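Local coordinates for tyrosine specific protein phosphatase (Trypanosoma cruzi, PDB 4AZ1) that probably hydrolyses phosphotyrosine in proteins, as a Trypanosoma cruzi member of the protein tyrosine phosphatase family, at residues E19-E24 / V279-L284; S26-Q31 / D258-M263. All blocks are in the same frame, centred on the assembly; numbering follows the deposited sequence.

Contact 1: E19-E24 / V279-L284; sequences ERVQRE and VIYLTL
R20 leads its helix toward Y281 with a fully extended chain: CG stands anti to the backbone N (chi1 167°), which brings the guanidinium to the hydroxyl end of the ring. There NH2 donates to Y281 OH at 3.1 Å, the oxygen lying near the edge of the guanidinium but tilted from its plane, which is nearly perpendicular to the ring (87°). The same group turns NE back to E24 OE2, 2.9 Å away, in a salt bridge between residues one helical turn apart, NE meeting OE2 from above the carboxylate plane, while NH1 is paired with D253. V21 contributes the apolar part, its CG2 resting 4.1 Å from Y281 CD2. E24 then closes the polar cluster. Its chain, extended beyond CG, brings OE1 within 2.6 Å of Y281 OH, which donates to the syn lone pair of that oxygen. The phenol oxygen is thus gripped twice, so the ring end is fixed against helix 14-30. E24 OE1 also binds the hydroxyl of Y277, and the nearby R20 would be expected to stabilise the carboxylate as an anion. The axes of the two segments approach to 11.6 Å, with N-to-C directions 137° apart, a gap bridged chiefly by Y281. F9 stacks on the Y281 ring, which also touches F7 and V256 of helix 255-266, while V21 packs on Y277 and F278 of helix 274-288.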
# COMPACT_ATOMS: atom_id res chain seq x y z
N GLU A 19 10.28 -7.77 41.87
CA GLU A 19 9.35 -6.85 42.49
C GLU A 19 9.62 -5.38 42.15
O GLU A 19 8.69 -4.59 42.02
CB GLU A 19 9.37 -7.04 44.01
CG GLU A 19 8.70 -8.33 44.47
CD GLU A 19 8.68 -8.49 45.98
OE1 GLU A 19 9.07 -7.53 46.70
OE2 GLU A 19 8.28 -9.57 46.46
N ARG A 20 10.89 -5.02 42.05
CA ARG A 20 11.26 -3.66 41.66
C ARG A 20 10.83 -3.39 40.21
O ARG A 20 10.30 -2.31 39.92
CB ARG A 20 12.76 -3.43 41.81
CG ARG A 20 13.22 -2.16 41.12
CD ARG A 20 14.67 -1.81 41.40
NE ARG A 20 15.17 -0.92 40.35
CZ ARG A 20 16.36 -0.33 40.35
NH1 ARG A 20 17.18 -0.50 41.37
NH2 ARG A 20 16.71 0.45 39.33
N VAL A 21 11.06 -4.35 39.31
CA VAL A 21 10.63 -4.16 37.92
C VAL A 21 9.12 -3.97 37.86
O VAL A 21 8.64 -3.01 37.25
CB VAL A 21 11.06 -5.32 36.99
CG1 VAL A 21 10.59 -5.04 35.54
CG2 VAL A 21 12.57 -5.47 37.00
N GLN A 22 8.36 -4.87 38.49
CA GLN A 22 6.91 -4.73 38.49
C GLN A 22 6.47 -3.37 39.06
O GLN A 22 5.63 -2.69 38.47
CB GLN A 22 6.25 -5.89 39.26
CG GLN A 22 4.71 -5.79 39.31
CD GLN A 22 4.05 -5.90 37.92
OE1 GLN A 22 3.87 -7.00 37.39
NE2 GLN A 22 3.67 -4.76 37.35
N ARG A 23 7.08 -2.97 40.17
CA ARG A 23 6.76 -1.69 40.81
C ARG A 23 7.02 -0.49 39.88
O ARG A 23 6.19 0.41 39.77
CB ARG A 23 7.57 -1.54 42.09
CG ARG A 23 7.17 -0.37 42.96
CD ARG A 23 8.07 -0.30 44.19
NE ARG A 23 9.45 0.01 43.82
CZ ARG A 23 10.50 -0.77 44.07
NH1 ARG A 23 10.33 -1.92 44.73
NH2 ARG A 23 11.71 -0.38 43.68
N GLU A 24 8.18 -0.49 39.22
CA GLU A 24 8.51 0.59 38.30
C GLU A 24 7.58 0.63 37.09
O GLU A 24 7.15 1.70 36.66
CB GLU A 24 9.96 0.46 37.80
CG GLU A 24 11.01 0.92 38.81
CD GLU A 24 12.43 0.68 38.31
OE1 GLU A 24 12.61 0.28 37.13
OE2 GLU A 24 13.36 0.90 39.10
N VAL A 279 12.81 -6.85 29.96
CA VAL A 279 13.86 -7.20 29.00
C VAL A 279 15.00 -6.15 28.96
O VAL A 279 16.17 -6.51 28.79
CB VAL A 279 13.30 -7.52 27.58
CG1 VAL A 279 14.44 -7.79 26.57
CG2 VAL A 279 12.38 -8.73 27.62
N ILE A 280 14.68 -4.87 29.15
CA ILE A 280 15.75 -3.87 29.15
C ILE A 280 16.73 -4.14 30.30
O ILE A 280 17.94 -4.11 30.07
CB ILE A 280 15.24 -2.42 29.20
CG1 ILE A 280 14.23 -2.16 28.07
CG2 ILE A 280 16.42 -1.42 29.10
CD1 ILE A 280 13.42 -0.89 28.25
N TYR A 281 16.24 -4.44 31.50
CA TYR A 281 17.15 -4.82 32.59
C TYR A 281 17.96 -6.08 32.25
O TYR A 281 19.14 -6.18 32.59
CB TYR A 281 16.39 -5.04 33.90
CG TYR A 281 16.07 -3.77 34.66
CD1 TYR A 281 16.99 -3.20 35.51
CD2 TYR A 281 14.82 -3.16 34.54
CE1 TYR A 281 16.70 -2.03 36.22
CE2 TYR A 281 14.52 -2.00 35.24
CZ TYR A 281 15.47 -1.45 36.09
OH TYR A 281 15.17 -0.29 36.79
N LEU A 282 17.30 -7.06 31.62
CA LEU A 282 17.97 -8.32 31.26
C LEU A 282 19.11 -8.10 30.27
O LEU A 282 20.16 -8.74 30.37
CB LEU A 282 16.96 -9.30 30.64
CG LEU A 282 15.85 -9.72 31.60
CD1 LEU A 282 14.87 -10.70 30.93
CD2 LEU A 282 16.44 -10.30 32.86
N THR A 283 18.91 -7.21 29.30
CA THR A 283 20.00 -6.94 28.35
C THR A 283 21.17 -6.27 29.06
O THR A 283 22.33 -6.52 28.73
CB THR A 283 19.55 -6.09 27.13
OG1 THR A 283 19.40 -4.72 27.51
CG2 THR A 283 18.25 -6.60 26.57
N LEU A 284 20.88 -5.42 30.05
CA LEU A 284 21.96 -4.75 30.78
C LEU A 284 22.74 -5.79 31.56
O LEU A 284 23.97 -5.81 31.53
CB LEU A 284 21.41 -3.67 31.73
CG LEU A 284 20.97 -2.36 31.07
CD1 LEU A 284 20.27 -1.47 32.08
CD2 LEU A 284 22.15 -1.61 30.44

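Contact 2: S26-Q31 / D258-M263; sequences SLLLRQ and DVVSAM
L28 is the residue most deeply engaged here, reaching from helix 14-30 with both methyl groups toward helix 255-266. Its CG lies beside the backbone N and anti to the carbonyl carbon (chi1 -72°), and the branch then forks so that each methyl finds a different neighbour. CD1 meets CG1 of V260 at 3.7 Å, a close van der Waals fit between two side chains that cross at about a right angle. V260 in turn points toward helix 14-30, with CG1, the branch anti to its backbone N, doing the touching. The other methyl of the leucine, CD2, comes to 4.1 Å from OG of S261, a looser approach of carbon to hydroxyl. Backbones are near at this point, L28 CA and S261 CA being 7.2 Å apart. The contact is therefore chiefly apolar, carried by a single leucine against two successive residues. Y257, one turn before S261, also touches L28, while Y277 of helix 274-288 packs on both L28 and V260. The last turns of helix 14-30 are in this way seated against helices 255-266 and 274-288, with V271 of the following loop also packing on V260.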
# COMPACT_ATOMS: atom_id res chain seq x y z
N SER A 26 4.48 -0.43 36.92
CA SER A 26 3.18 0.07 37.36
C SER A 26 3.20 1.58 37.55
O SER A 26 2.25 2.28 37.20
CB SER A 26 2.75 -0.62 38.66
OG SER A 26 2.49 -1.99 38.42
N LEU A 27 4.30 2.09 38.09
CA LEU A 27 4.46 3.53 38.25
C LEU A 27 4.46 4.24 36.89
O LEU A 27 3.88 5.33 36.75
CB LEU A 27 5.74 3.83 39.04
CG LEU A 27 6.10 5.28 39.33
CD1 LEU A 27 5.04 5.94 40.21
CD2 LEU A 27 7.47 5.34 40.00
N LEU A 28 5.07 3.63 35.88
CA LEU A 28 5.01 4.21 34.53
C LEU A 28 3.58 4.28 33.99
O LEU A 28 3.18 5.29 33.44
CB LEU A 28 5.88 3.41 33.56
CG LEU A 28 7.40 3.54 33.68
CD1 LEU A 28 8.07 2.43 32.88
CD2 LEU A 28 7.88 4.90 33.19
N LEU A 29 2.82 3.19 34.14
CA LEU A 29 1.43 3.19 33.69
C LEU A 29 0.65 4.24 34.47
O LEU A 29 -0.17 4.96 33.92
CB LEU A 29 0.79 1.82 33.92
CG LEU A 29 1.39 0.64 33.16
CD1 LEU A 29 0.58 -0.61 33.43
CD2 LEU A 29 1.42 0.96 31.68
N ARG A 30 0.94 4.31 35.77
CA ARG A 30 0.32 5.28 36.68
C ARG A 30 0.44 6.72 36.16
O ARG A 30 -0.41 7.56 36.45
CB ARG A 30 0.94 5.11 38.08
CG ARG A 30 0.75 6.25 39.07
CD ARG A 30 -0.60 6.19 39.76
NE ARG A 30 -0.68 7.13 40.88
CZ ARG A 30 -0.83 8.45 40.74
NH1 ARG A 30 -0.91 8.98 39.53
NH2 ARG A 30 -0.90 9.22 41.82
N GLN A 31 1.46 7.00 35.34
CA GLN A 31 1.70 8.35 34.84
C GLN A 31 0.95 8.65 33.55
O GLN A 31 1.00 9.78 33.06
CB GLN A 31 3.19 8.57 34.59
CG GLN A 31 3.89 9.34 35.68
CD GLN A 31 4.21 8.48 36.88
OE1 GLN A 31 5.25 7.82 36.92
NE2 GLN A 31 3.31 8.47 37.86
N ASP A 258 14.32 6.21 33.64
CA ASP A 258 14.45 7.52 32.99
C ASP A 258 14.34 7.45 31.46
O ASP A 258 13.65 8.27 30.83
CB ASP A 258 15.76 8.18 33.40
CG ASP A 258 15.77 8.58 34.87
OD1 ASP A 258 14.68 8.84 35.43
OD2 ASP A 258 16.87 8.62 35.46
N VAL A 259 15.02 6.48 30.88
CA VAL A 259 15.00 6.26 29.44
C VAL A 259 13.59 5.95 28.94
O VAL A 259 13.13 6.54 27.96
CB VAL A 259 15.93 5.10 29.05
CG1 VAL A 259 15.53 4.49 27.72
CG2 VAL A 259 17.37 5.60 29.00
N VAL A 260 12.90 5.05 29.62
CA VAL A 260 11.54 4.70 29.20
C VAL A 260 10.61 5.89 29.41
O VAL A 260 9.75 6.17 28.57
CB VAL A 260 11.04 3.42 29.89
CG1 VAL A 260 9.57 3.14 29.54
CG2 VAL A 260 11.90 2.25 29.44
N SER A 261 10.81 6.63 30.50
CA SER A 261 9.99 7.80 30.76
C SER A 261 10.12 8.81 29.62
O SER A 261 9.12 9.36 29.13
CB SER A 261 10.38 8.44 32.09
OG SER A 261 9.23 8.75 32.85
N ALA A 262 11.34 9.03 29.16
CA ALA A 262 11.59 9.98 28.07
C ALA A 262 11.07 9.48 26.71
O ALA A 262 10.65 10.28 25.87
CB ALA A 262 13.07 10.33 27.98
N MET A 263 11.11 8.17 26.49
CA MET A 263 10.53 7.62 25.27
C MET A 263 9.02 7.84 25.29
O MET A 263 8.42 8.20 24.28
CB MET A 263 10.82 6.12 25.15
CG MET A 263 12.26 5.78 24.79
SD MET A 263 12.42 4.03 24.37
CE MET A 263 11.74 3.26 25.86

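Contacts 1 and 2 lie at successive turns of helix 14-30, their centres about 12 Å apart, and contact 2 is nested inside the chain loop closed by contact 1. The first is chiefly polar, the second apolar. They join directly where I280 CD1 meets V260 CG2 at 3.7 Å, and Y277 serves both, bonding to E24 with its hydroxyl and packing against L28 and V260. I280 also reaches A242, and V259 reaches A241, on helix 232-247. By its sequence that helix begins at the end of the cysteine-containing signature motif of the phosphatase family, consistent with an indirect link, through these helices, between helix 14-30 and the active-site region.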